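Local atomic coordinates of metallo-beta-lactamase (Simiduia agarivorans, PDB entry 6MFI), a protein that probably hydrolyses the beta-lactam ring of antibiotics, as a class B3 metallo-beta-lactamase with two zinc ions bound in its active site. Residues 67-79 and 172-184. Sequence-based numbering, arbitrary orientation.
Sequences ILITGDAGHVLID and QIALGNLRLTAYA
L178 points into the hairpin 67-71/74-78, its two methyls diverging: CD2 sits 3.2 Å from T70 O, while CD1 settles among I69 O, G74 O and V76 CG2. With CG anti to the carbonyl carbon (chi1 -49°), the branch is carried over G71, CG 3.8 Å from G71 CA, a glycine whose missing side chain leaves room for the leucine. L175, from the other strand of the hairpin 172-175/178-184, lays CD2 against strand 74-78 of the facing sheet, 3.3 Å from H75 O, and slides past V76 in the opposite direction. Deeper in, L180 meets I69 and V76 tip to tip; its CD2 is 3.6 Å from I69 CD1 and its CD1 3.9 Å from V76 CG2. I78 CD1 closes this apolar row, and W197 of strand 193-199 also packs on I69.

At the turn ends the contact becomes polar. D72 N donates a nearly straight bond (161°) to N177 OD1, 3.2 Å away, approaching from above the amide plane. The D72 carboxylate and N177 amide planes cross at 36°, with D72 OD1 3.0 Å from N177 OD1, two acceptors that do not bond and probably repel. One water links T70 O to N177 ND2. A73 CB rests on G176 CA within the type II' turn L175-L178.

The two hairpins belong to the facing sheets of the metallo-beta-lactamase alpha-beta/beta-alpha sandwich, with a bound zinc ion about 13 Å from the I78 side chain. The sheets are thus joined by branched aliphatic packing inside, whereas one direct hydrogen bond and a bridging water connect their turns at the more exposed end.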
loop_
_atom_site.group_PDB
_atom_site.type_symbol
_atom_site.label_atom_id
_atom_site.label_comp_id
_atom_site.label_asym_id
_atom_site.label_seq_id
_atom_site.Cartn_x
_atom_site.Cartn_y
_atom_site.Cartn_z
ATOM N N ILE A 67 4.944 -3.273 3.479
ATOM C CA ILE A 67 4.605 -3.508 4.878
ATOM C C ILE A 67 4.709 -4.999 5.163
ATOM O O ILE A 67 4.024 -5.812 4.527
ATOM C CB ILE A 67 3.202 -2.978 5.212
ATOM C CG1 ILE A 67 3.072 -1.516 4.782
ATOM C CG2 ILE A 67 2.914 -3.131 6.697
ATOM C CD1 ILE A 67 4.123 -0.607 5.383
ATOM N N LEU A 68 5.558 -5.355 6.124
ATOM C CA LEU A 68 5.738 -6.732 6.564
ATOM C C LEU A 68 5.094 -6.913 7.931
ATOM O O LEU A 68 5.400 -6.167 8.870
ATOM C CB LEU A 68 7.223 -7.099 6.624
ATOM C CG LEU A 68 7.562 -8.531 7.048
ATOM C CD1 LEU A 68 7.244 -9.526 5.937
ATOM C CD2 LEU A 68 9.021 -8.633 7.465
ATOM N N ILE A 69 4.208 -7.898 8.040
ATOM C CA ILE A 69 3.511 -8.211 9.282
ATOM C C ILE A 69 3.812 -9.660 9.630
ATOM O O ILE A 69 3.422 -10.574 8.892
ATOM C CB ILE A 69 1.998 -7.971 9.162
ATOM C CG1 ILE A 69 1.726 -6.518 8.770
ATOM C CG2 ILE A 69 1.300 -8.312 10.470
ATOM C CD1 ILE A 69 0.481 -6.335 7.940
ATOM N N THR A 70 4.498 -9.870 10.750
ATOM C CA THR A 70 4.999 -11.183 11.132
ATOM C C THR A 70 4.062 -11.855 12.127
ATOM O O THR A 70 3.482 -11.196 12.995
ATOM C CB THR A 70 6.399 -11.071 11.739
ATOM O OG1 THR A 70 6.332 -10.322 12.961
ATOM C CG2 THR A 70 7.338 -10.368 10.773
ATOM N N GLY A 71 3.929 -13.178 12.002
ATOM C CA GLY A 71 3.102 -13.960 12.898
ATOM C C GLY A 71 3.760 -15.288 13.221
ATOM O O GLY A 71 4.855 -15.589 12.743
ATOM N N ASP A 72 3.069 -16.078 14.043
ATOM C CA ASP A 72 3.597 -17.367 14.472
ATOM C C ASP A 72 3.472 -18.452 13.409
ATOM O O ASP A 72 4.102 -19.506 13.549
ATOM C CB ASP A 72 2.899 -17.834 15.753
ATOM C CG ASP A 72 1.400 -17.611 15.720
ATOM O OD1 ASP A 72 0.904 -16.797 16.524
ATOM O OD2 ASP A 72 0.718 -18.251 14.891
ATOM N N ALA A 73 2.684 -18.228 12.362
ATOM C CA ALA A 73 2.487 -19.204 11.297
ATOM C C ALA A 73 2.751 -18.575 9.938
ATOM O O ALA A 73 2.039 -18.831 8.962
ATOM C CB ALA A 73 1.084 -19.802 11.352
ATOM N N GLY A 74 3.780 -17.746 9.853
ATOM C CA GLY A 74 4.129 -17.067 8.623
ATOM C C GLY A 74 3.817 -15.581 8.684
ATOM O O GLY A 74 3.182 -15.077 9.611
ATOM N N HIS A 75 4.286 -14.879 7.656
ATOM C CA HIS A 75 4.150 -13.435 7.573
ATOM C C HIS A 75 3.277 -13.048 6.387
ATOM O O HIS A 75 3.099 -13.814 5.436
ATOM C CB HIS A 75 5.519 -12.750 7.446
ATOM C CG HIS A 75 6.570 -13.326 8.341
ATOM N ND1 HIS A 75 6.291 -13.824 9.596
ATOM C CD2 HIS A 75 7.903 -13.484 8.163
ATOM C CE1 HIS A 75 7.406 -14.263 10.152
ATOM N NE2 HIS A 75 8.399 -14.068 9.303
ATOM N N VAL A 76 2.731 -11.837 6.461
ATOM C CA VAL A 76 1.991 -11.221 5.368
ATOM C C VAL A 76 2.785 -10.016 4.885
ATOM O O VAL A 76 3.296 -9.232 5.693
ATOM C CB VAL A 76 0.570 -10.807 5.801
ATOM C CG1 VAL A 76 -0.177 -10.172 4.640
ATOM C CG2 VAL A 76 -0.192 -12.009 6.338
ATOM N N LEU A 77 2.898 -9.877 3.566
ATOM C CA LEU A 77 3.655 -8.790 2.957
ATOM C C LEU A 77 2.749 -8.050 1.987
ATOM O O LEU A 77 2.206 -8.657 1.058
ATOM C CB LEU A 77 4.900 -9.319 2.241
ATOM C CG LEU A 77 5.741 -8.289 1.485
ATOM C CD1 LEU A 77 6.334 -7.274 2.446
ATOM C CD2 LEU A 77 6.836 -8.981 0.689
ATOM N N ILE A 78 2.585 -6.748 2.202
ATOM C CA ILE A 78 1.759 -5.906 1.346
ATOM C C ILE A 78 2.667 -5.116 0.417
ATOM O O ILE A 78 3.640 -4.496 0.868
ATOM C CB ILE A 78 0.866 -4.967 2.173
ATOM C CG1 ILE A 78 0.262 -5.710 3.365
ATOM C CG2 ILE A 78 -0.232 -4.372 1.301
ATOM C CD1 ILE A 78 -0.320 -4.795 4.419
ATOM N N ASP A 79 2.354 -5.153 -0.881
ATOM C CA ASP A 79 3.059 -4.414 -1.926
ATOM C C ASP A 79 4.472 -4.941 -2.146
ATOM O O ASP A 79 5.078 -5.538 -1.250
ATOM C CB ASP A 79 3.092 -2.915 -1.608
ATOM C CG ASP A 79 1.783 -2.223 -1.930
ATOM O OD1 ASP A 79 0.934 -2.841 -2.605
ATOM O OD2 ASP A 79 1.604 -1.061 -1.510
ATOM N N GLN A 172 -11.685 -10.729 5.082
ATOM C CA GLN A 172 -10.615 -10.880 6.054
ATOM C C GLN A 172 -9.537 -11.819 5.527
ATOM O O GLN A 172 -9.811 -12.747 4.762
ATOM C CB GLN A 172 -11.153 -11.406 7.386
ATOM C CG GLN A 172 -11.890 -10.366 8.211
ATOM C CD GLN A 172 -12.374 -10.914 9.539
ATOM O OE1 GLN A 172 -11.808 -11.868 10.073
ATOM N NE2 GLN A 172 -13.423 -10.309 10.083
ATOM N N ILE A 173 -8.301 -11.561 5.947
ATOM C CA ILE A 173 -7.150 -12.389 5.607
ATOM C C ILE A 173 -6.580 -12.937 6.906
ATOM O O ILE A 173 -6.184 -12.165 7.790
ATOM C CB ILE A 173 -6.087 -11.601 4.827
ATOM C CG1 ILE A 173 -6.597 -11.258 3.426
ATOM C CG2 ILE A 173 -4.789 -12.386 4.750
ATOM C CD1 ILE A 173 -6.724 -12.454 2.508
ATOM N N ALA A 174 -6.540 -14.261 7.026
ATOM C CA ALA A 174 -6.107 -14.931 8.244
ATOM C C ALA A 174 -4.849 -15.742 7.969
ATOM O O ALA A 174 -4.769 -16.451 6.961
ATOM C CB ALA A 174 -7.212 -15.837 8.794
ATOM N N LEU A 175 -3.872 -15.634 8.872
ATOM C CA LEU A 175 -2.633 -16.403 8.775
ATOM C C LEU A 175 -2.100 -16.571 10.195
ATOM O O LEU A 175 -1.430 -15.675 10.719
ATOM C CB LEU A 175 -1.620 -15.712 7.874
ATOM C CG LEU A 175 -0.327 -16.487 7.613
ATOM C CD1 LEU A 175 -0.602 -17.739 6.790
ATOM C CD2 LEU A 175 0.703 -15.602 6.928
ATOM N N GLY A 176 -2.399 -17.715 10.806
ATOM C CA GLY A 176 -2.064 -17.929 12.199
ATOM C C GLY A 176 -2.766 -16.942 13.108
ATOM O O GLY A 176 -3.999 -16.877 13.128
ATOM N N ASN A 177 -1.994 -16.168 13.869
ATOM C CA ASN A 177 -2.566 -15.136 14.722
ATOM C C ASN A 177 -2.804 -13.826 13.984
ATOM O O ASN A 177 -3.383 -12.905 14.569
ATOM C CB ASN A 177 -1.662 -14.879 15.931
ATOM C CG ASN A 177 -0.329 -14.269 15.541
ATOM O OD1 ASN A 177 0.268 -14.643 14.531
ATOM N ND2 ASN A 177 0.145 -13.323 16.343
ATOM N N LEU A 178 -2.379 -13.721 12.728
ATOM C CA LEU A 178 -2.550 -12.489 11.974
ATOM C C LEU A 178 -3.950 -12.402 11.381
ATOM O O LEU A 178 -4.546 -13.409 10.986
ATOM C CB LEU A 178 -1.505 -12.391 10.862
ATOM C CG LEU A 178 -0.069 -12.657 11.306
ATOM C CD1 LEU A 178 0.871 -12.696 10.109
ATOM C CD2 LEU A 178 0.365 -11.602 12.307
ATOM N N ARG A 179 -4.470 -11.179 11.314
ATOM C CA ARG A 179 -5.823 -10.946 10.818
ATOM C C ARG A 179 -5.891 -9.556 10.205
ATOM O O ARG A 179 -5.713 -8.558 10.911
ATOM C CB ARG A 179 -6.844 -11.095 11.947
ATOM C CG ARG A 179 -8.233 -10.595 11.608
ATOM C CD ARG A 179 -9.294 -11.499 12.207
ATOM N NE ARG A 179 -10.626 -10.914 12.105
ATOM C CZ ARG A 179 -11.325 -10.465 13.142
ATOM N NH1 ARG A 179 -10.816 -10.534 14.365
ATOM N NH2 ARG A 179 -12.531 -9.948 12.958
ATOM N N LEU A 180 -6.144 -9.497 8.900
ATOM C CA LEU A 180 -6.265 -8.248 8.166
ATOM C C LEU A 180 -7.622 -8.185 7.479
ATOM O O LEU A 180 -8.158 -9.205 7.038
ATOM C CB LEU A 180 -5.157 -8.103 7.114
ATOM C CG LEU A 180 -3.710 -8.368 7.528
ATOM C CD1 LEU A 180 -3.315 -9.812 7.257
ATOM C CD2 LEU A 180 -2.782 -7.411 6.801
ATOM N N THR A 181 -8.176 -6.979 7.393
ATOM C CA THR A 181 -9.430 -6.733 6.693
ATOM C C THR A 181 -9.190 -5.705 5.597
ATOM O O THR A 181 -8.560 -4.671 5.840
ATOM C CB THR A 181 -10.519 -6.244 7.654
ATOM O OG1 THR A 181 -10.687 -7.193 8.714
ATOM C CG2 THR A 181 -11.841 -6.071 6.919
ATOM N N ALA A 182 -9.687 -5.993 4.399
ATOM C CA ALA A 182 -9.530 -5.103 3.259
ATOM C C ALA A 182 -10.787 -4.271 3.049
ATOM O O ALA A 182 -11.894 -4.676 3.412
ATOM C CB ALA A 182 -9.219 -5.891 1.986
ATOM N N TYR A 183 -10.600 -3.096 2.453
ATOM C CA TYR A 183 -11.698 -2.205 2.108
ATOM C C TYR A 183 -11.468 -1.688 0.699
ATOM O O TYR A 183 -10.438 -1.064 0.426
ATOM C CB TYR A 183 -11.806 -1.046 3.103
ATOM C CG TYR A 183 -12.010 -1.492 4.532
ATOM C CD1 TYR A 183 -13.282 -1.751 5.024
ATOM C CD2 TYR A 183 -10.929 -1.659 5.388
ATOM C CE1 TYR A 183 -13.473 -2.161 6.331
ATOM C CE2 TYR A 183 -11.110 -2.069 6.694
ATOM C CZ TYR A 183 -12.383 -2.319 7.160
ATOM O OH TYR A 183 -12.564 -2.726 8.461
ATOM N N ALA A 184 -12.417 -1.960 -0.192
ATOM C CA ALA A 184 -12.313 -1.514 -1.577
ATOM C C ALA A 184 -12.387 0.007 -1.621
ATOM O O ALA A 184 -13.451 0.592 -1.392
ATOM C CB ALA A 184 -13.419 -2.142 -2.419
HETATM O O HOH W 1 2.293 -11.568 15.360
HETATM O O HOH W 2 0.923 -16.140 11.115
#